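PDB 6GSZ: alpha-L-rhamnosidase from Aspergillus terreus, which probably hydrolyses terminal non-reducing alpha-L-rhamnose residues from alpha-L-rhamnosides and binds calcium ions. Local coordinates for residues Ser769-Ala781 with Asn789-Ala801. Sequence-based numbering, arbitrary orientation. Where two conformers were deposited one is given.
Sequences SWLHEVIGGLSPA and NIEVVPGGDLQQA. With CA (calcium ion), chain M.
Ile775 reaches across from helix 768-775 to Leu798 and Ala801. Its CG2 branch does the touching: this methyl lies anti to the backbone N and comes within 3.6 Å of Leu798 CD1. The two side chains cross at about a right angle. Ala801 CB meets the same methyl, and Phe432 and Tyr716 also border Ile775. Next to it, Val774 and Val793 lie side by side and point the same way, with Val774 CG1 3.8 Å from Val793 CB. The backbones of the same two residues are also bonded: Val793 N gives a nearly straight hydrogen bond of 3.0 Å to Val774 O. Val774 lies in a wider pi-type turn at 771-775.

Gly777 then leaves the helix with positive phi (81°). Its CA passes 3.7 Å from Val792 N. Gly777 O accepts from Glu791 N at 2.9 Å. The chain continues as the antiparallel hairpin of strands 778-780 and 787-790. Ser779 and Asn789 form its hydrogen-bonded pair, and Leu778 packs alongside Ile790 on the other face.

On the Ser779 face, in the Asn789 conformer given, one water joins Gly777 O, Ser779 OG and Asn789 ND2. In this conformer Asn789 ND2 also donates to Glu791 OE1 at 2.9 Å, with the oxygen in the amide plane and its anti lone pair used. Glu791 is extended from CG onward, and both its carboxylate oxygens bind a calcium ion, whose other ligands here are five waters.

The contact thus joins helix 768-775 to the hairpin strands and to strand 800-807 through apolar packing and backbone bonds. In the conformer given, Asn789 acts as a second-shell partner and probably helps hold the Glu791 carboxylate, and the calcium probably offsets its negative charge.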
loop_
_atom_site.group_PDB
_atom_site.type_symbol
_atom_site.label_atom_id
_atom_site.label_comp_id
_atom_site.label_asym_id
_atom_site.label_seq_id
_atom_site.Cartn_x
_atom_site.Cartn_y
_atom_site.Cartn_z
ATOM N N SER A 769 0.530 14.604 4.115
ATOM C CA SER A 769 0.016 14.701 5.493
ATOM C C SER A 769 -0.121 16.141 5.959
ATOM O O SER A 769 -0.973 16.410 6.799
ATOM C CB SER A 769 0.843 13.904 6.478
ATOM O OG SER A 769 2.167 14.366 6.564
ATOM N N TRP A 770 0.738 17.027 5.455
ATOM C CA TRP A 770 0.621 18.445 5.822
ATOM C C TRP A 770 -0.626 19.036 5.155
ATOM O O TRP A 770 -1.352 19.865 5.748
ATOM C CB TRP A 770 1.883 19.229 5.452
ATOM C CG TRP A 770 1.993 20.560 6.125
ATOM C CD1 TRP A 770 2.544 20.776 7.346
ATOM C CD2 TRP A 770 1.617 21.835 5.587
ATOM N NE1 TRP A 770 2.479 22.105 7.641
ATOM C CE2 TRP A 770 1.889 22.777 6.606
ATOM C CE3 TRP A 770 1.027 22.280 4.397
ATOM C CZ2 TRP A 770 1.643 24.136 6.438
ATOM C CZ3 TRP A 770 0.783 23.626 4.241
ATOM C CH2 TRP A 770 1.097 24.541 5.245
ATOM N N LEU A 771 -0.890 18.671 3.904
ATOM C CA LEU A 771 -2.133 19.089 3.245
ATOM C C LEU A 771 -3.348 18.632 4.059
ATOM O O LEU A 771 -4.283 19.391 4.319
ATOM C CB LEU A 771 -2.213 18.529 1.829
ATOM C CG LEU A 771 -1.030 18.798 0.901
ATOM C CD1 LEU A 771 -1.288 18.227 -0.490
ATOM C CD2 LEU A 771 -0.585 20.206 0.780
ATOM N N HIS A 772 -3.309 17.399 4.533
ATOM C CA HIS A 772 -4.443 16.825 5.241
ATOM C C HIS A 772 -4.620 17.508 6.602
ATOM O O HIS A 772 -5.780 17.772 7.017
ATOM C CB HIS A 772 -4.281 15.304 5.446
ATOM C CG HIS A 772 -4.061 14.507 4.196
ATOM N ND1 HIS A 772 -3.301 13.360 4.226
ATOM C CD2 HIS A 772 -4.488 14.681 2.924
ATOM C CE1 HIS A 772 -3.298 12.863 2.993
ATOM N NE2 HIS A 772 -4.018 13.647 2.172
ATOM N N GLU A 773 -3.509 17.595 7.352
ATOM C CA GLU A 773 -3.592 17.926 8.790
ATOM C C GLU A 773 -3.557 19.432 9.070
ATOM O O GLU A 773 -4.060 19.853 10.107
ATOM C CB GLU A 773 -2.440 17.302 9.575
ATOM C CG GLU A 773 -2.411 15.777 9.493
ATOM C CD GLU A 773 -1.337 15.142 10.367
ATOM O OE1 GLU A 773 -0.722 15.858 11.207
ATOM O OE2 GLU A 773 -1.055 13.950 10.153
ATOM N N VAL A 774 -2.944 20.215 8.201
ATOM C CA VAL A 774 -2.747 21.629 8.475
ATOM C C VAL A 774 -3.633 22.470 7.550
ATOM O O VAL A 774 -4.421 23.291 8.023
ATOM C CB VAL A 774 -1.258 22.027 8.406
ATOM C CG1 VAL A 774 -1.107 23.497 8.665
ATOM C CG2 VAL A 774 -0.433 21.239 9.417
ATOM N N ILE A 775 -3.557 22.267 6.235
ATOM C CA ILE A 775 -4.501 22.974 5.321
ATOM C C ILE A 775 -5.924 22.483 5.613
ATOM O O ILE A 775 -6.853 23.279 5.782
ATOM C CB ILE A 775 -4.153 22.797 3.834
ATOM C CG1 ILE A 775 -2.714 23.230 3.528
ATOM C CG2 ILE A 775 -5.163 23.561 2.980
ATOM C CD1 ILE A 775 -2.343 23.100 2.067
ATOM N N GLY A 776 -6.086 21.158 5.710
ATOM C CA GLY A 776 -7.385 20.548 5.986
ATOM C C GLY A 776 -7.724 20.493 7.459
ATOM O O GLY A 776 -8.877 20.245 7.811
ATOM N N GLY A 777 -6.707 20.643 8.312
ATOM C CA GLY A 777 -6.901 20.706 9.731
ATOM C C GLY A 777 -7.078 19.387 10.460
ATOM O O GLY A 777 -7.187 19.410 11.680
ATOM N N LEU A 778 -7.139 18.235 9.774
ATOM C CA LEU A 778 -7.623 17.008 10.405
ATOM C C LEU A 778 -6.465 16.130 10.885
ATOM O O LEU A 778 -5.607 15.715 10.087
ATOM C CB LEU A 778 -8.443 16.234 9.383
ATOM C CG LEU A 778 -9.806 16.812 9.038
ATOM C CD1 LEU A 778 -10.377 16.102 7.837
ATOM C CD2 LEU A 778 -10.730 16.679 10.214
ATOM N N SER A 779 -6.504 15.728 12.150
ATOM C CA SER A 779 -5.540 14.750 12.689
ATOM C C SER A 779 -6.219 13.999 13.815
ATOM O O SER A 779 -7.147 14.503 14.454
ATOM C CB SER A 779 -4.235 15.379 13.165
ATOM O OG SER A 779 -4.476 16.253 14.266
ATOM N N PRO A 780 -5.746 12.786 14.143
ATOM C CA PRO A 780 -6.300 12.037 15.267
ATOM C C PRO A 780 -5.801 12.580 16.608
ATOM O O PRO A 780 -4.608 12.750 16.808
ATOM C CB PRO A 780 -5.859 10.595 14.983
ATOM C CG PRO A 780 -4.552 10.760 14.232
ATOM C CD PRO A 780 -4.720 12.017 13.398
ATOM N N ALA A 781 -6.738 12.825 17.511
ATOM C CA ALA A 781 -6.399 13.249 18.874
ATOM C C ALA A 781 -6.278 12.055 19.816
ATOM O O ALA A 781 -5.746 12.179 20.898
ATOM C CB ALA A 781 -7.387 14.263 19.411
ATOM N N ASN A 789 -8.756 16.150 16.148
ATOM C CA ASN A 789 -8.362 17.587 16.233
ATOM C C ASN A 789 -8.705 18.206 14.874
ATOM O O ASN A 789 -8.429 17.592 13.823
ATOM C CB ASN A 789 -6.901 17.724 16.705
ATOM C CG ASN A 789 -6.488 19.114 17.167
ATOM O OD1 ASN A 789 -6.931 19.596 18.229
ATOM N ND2 ASN A 789 -5.580 19.755 16.423
ATOM N N ILE A 790 -9.340 19.375 14.918
ATOM C CA ILE A 790 -9.728 20.114 13.743
ATOM C C ILE A 790 -9.117 21.504 13.848
ATOM O O ILE A 790 -9.684 22.382 14.554
ATOM C CB ILE A 790 -11.248 20.154 13.529
ATOM C CG1 ILE A 790 -11.801 18.730 13.528
ATOM C CG2 ILE A 790 -11.543 20.892 12.237
ATOM C CD1 ILE A 790 -13.267 18.609 13.234
ATOM N N GLU A 791 -7.944 21.678 13.252
ATOM C CA GLU A 791 -7.095 22.858 13.468
ATOM C C GLU A 791 -6.589 23.310 12.091
ATOM O O GLU A 791 -5.441 23.085 11.739
ATOM C CB GLU A 791 -5.983 22.527 14.489
ATOM C CG GLU A 791 -5.061 23.685 14.883
ATOM C CD GLU A 791 -4.055 23.368 15.995
ATOM O OE1 GLU A 791 -4.088 22.272 16.560
ATOM O OE2 GLU A 791 -3.185 24.183 16.301
ATOM N N VAL A 792 -7.491 23.947 11.327
ATOM C CA VAL A 792 -7.171 24.513 10.060
ATOM C C VAL A 792 -6.263 25.730 10.233
ATOM O O VAL A 792 -6.591 26.630 11.014
ATOM C CB VAL A 792 -8.427 24.923 9.277
ATOM C CG1 VAL A 792 -8.046 25.758 8.052
ATOM C CG2 VAL A 792 -9.286 23.721 8.939
ATOM N N VAL A 793 -5.158 25.790 9.498
ATOM C CA VAL A 793 -4.270 26.946 9.476
ATOM C C VAL A 793 -4.256 27.519 8.066
ATOM O O VAL A 793 -3.516 27.036 7.212
ATOM C CB VAL A 793 -2.855 26.615 9.982
ATOM C CG1 VAL A 793 -1.995 27.873 10.073
ATOM C CG2 VAL A 793 -2.885 25.911 11.332
ATOM N N PRO A 794 -5.097 28.529 7.757
ATOM C CA PRO A 794 -5.126 29.100 6.420
ATOM C C PRO A 794 -3.825 29.869 6.158
ATOM O O PRO A 794 -3.161 30.312 7.080
ATOM C CB PRO A 794 -6.346 30.041 6.389
ATOM C CG PRO A 794 -6.836 30.134 7.799
ATOM C CD PRO A 794 -6.035 29.188 8.671
ATOM N N GLY A 795 -3.508 30.005 4.871
ATOM C CA GLY A 795 -2.338 30.693 4.444
ATOM C C GLY A 795 -2.117 30.459 2.972
ATOM O O GLY A 795 -2.979 29.929 2.287
ATOM N N GLY A 796 -0.972 30.916 2.495
ATOM C CA GLY A 796 -0.556 30.675 1.133
ATOM C C GLY A 796 -1.489 31.275 0.098
ATOM O O GLY A 796 -1.571 30.771 -1.029
ATOM N N ASP A 797 -2.188 32.360 0.443
ATOM C CA ASP A 797 -3.172 32.930 -0.512
ATOM C C ASP A 797 -4.272 31.924 -0.936
ATOM O O ASP A 797 -4.983 32.165 -1.932
ATOM C CB ASP A 797 -2.468 33.534 -1.731
ATOM C CG ASP A 797 -1.747 34.846 -1.438
ATOM O OD1 ASP A 797 -2.227 35.584 -0.576
ATOM O OD2 ASP A 797 -0.704 35.125 -2.091
ATOM N N LEU A 798 -4.499 30.845 -0.170
ATOM C CA LEU A 798 -5.659 29.985 -0.421
ATOM C C LEU A 798 -6.938 30.725 -0.034
ATOM O O LEU A 798 -6.974 31.411 1.006
ATOM C CB LEU A 798 -5.570 28.697 0.406
ATOM C CG LEU A 798 -4.457 27.721 0.050
ATOM C CD1 LEU A 798 -4.579 26.453 0.889
ATOM C CD2 LEU A 798 -4.481 27.384 -1.407
ATOM N N GLN A 799 -7.975 30.565 -0.853
ATOM C CA GLN A 799 -9.281 31.126 -0.591
ATOM C C GLN A 799 -10.215 30.069 0.018
ATOM O O GLN A 799 -11.204 30.411 0.613
ATOM C CB GLN A 799 -9.862 31.699 -1.887
ATOM C CG GLN A 799 -9.107 32.905 -2.438
ATOM C CD GLN A 799 -8.181 32.589 -3.595
ATOM O OE1 GLN A 799 -8.546 31.902 -4.555
ATOM N NE2 GLN A 799 -6.968 33.121 -3.526
ATOM N N GLN A 800 -9.928 28.783 -0.210
ATOM C CA GLN A 800 -10.773 27.702 0.301
ATOM C C GLN A 800 -10.050 26.359 0.211
ATOM O O GLN A 800 -9.120 26.204 -0.584
ATOM C CB GLN A 800 -12.101 27.558 -0.422
ATOM C CG GLN A 800 -12.051 27.421 -1.913
ATOM C CD GLN A 800 -13.473 27.191 -2.386
ATOM O OE1 GLN A 800 -13.981 26.065 -2.387
ATOM N NE2 GLN A 800 -14.165 28.270 -2.690
ATOM N N ALA A 801 -10.497 25.410 1.045
ATOM C CA ALA A 801 -10.035 24.026 0.914
ATOM C C ALA A 801 -11.083 23.084 1.481
ATOM O O ALA A 801 -11.816 23.427 2.415
ATOM C CB ALA A 801 -8.713 23.836 1.598
HETATM CA CA CA M . -1.960 22.532 17.591
HETATM O O HOH W 1 -5.219 18.748 13.563
HETATM O O HOH W 2 -1.928 19.984 16.725
HETATM O O HOH W 3 -3.422 20.592 18.599
HETATM O O HOH W 4 -3.717 23.048 19.512
HETATM O O HOH W 5 -1.759 24.699 18.442
HETATM O O HOH W 6 0.112 23.653 17.572
#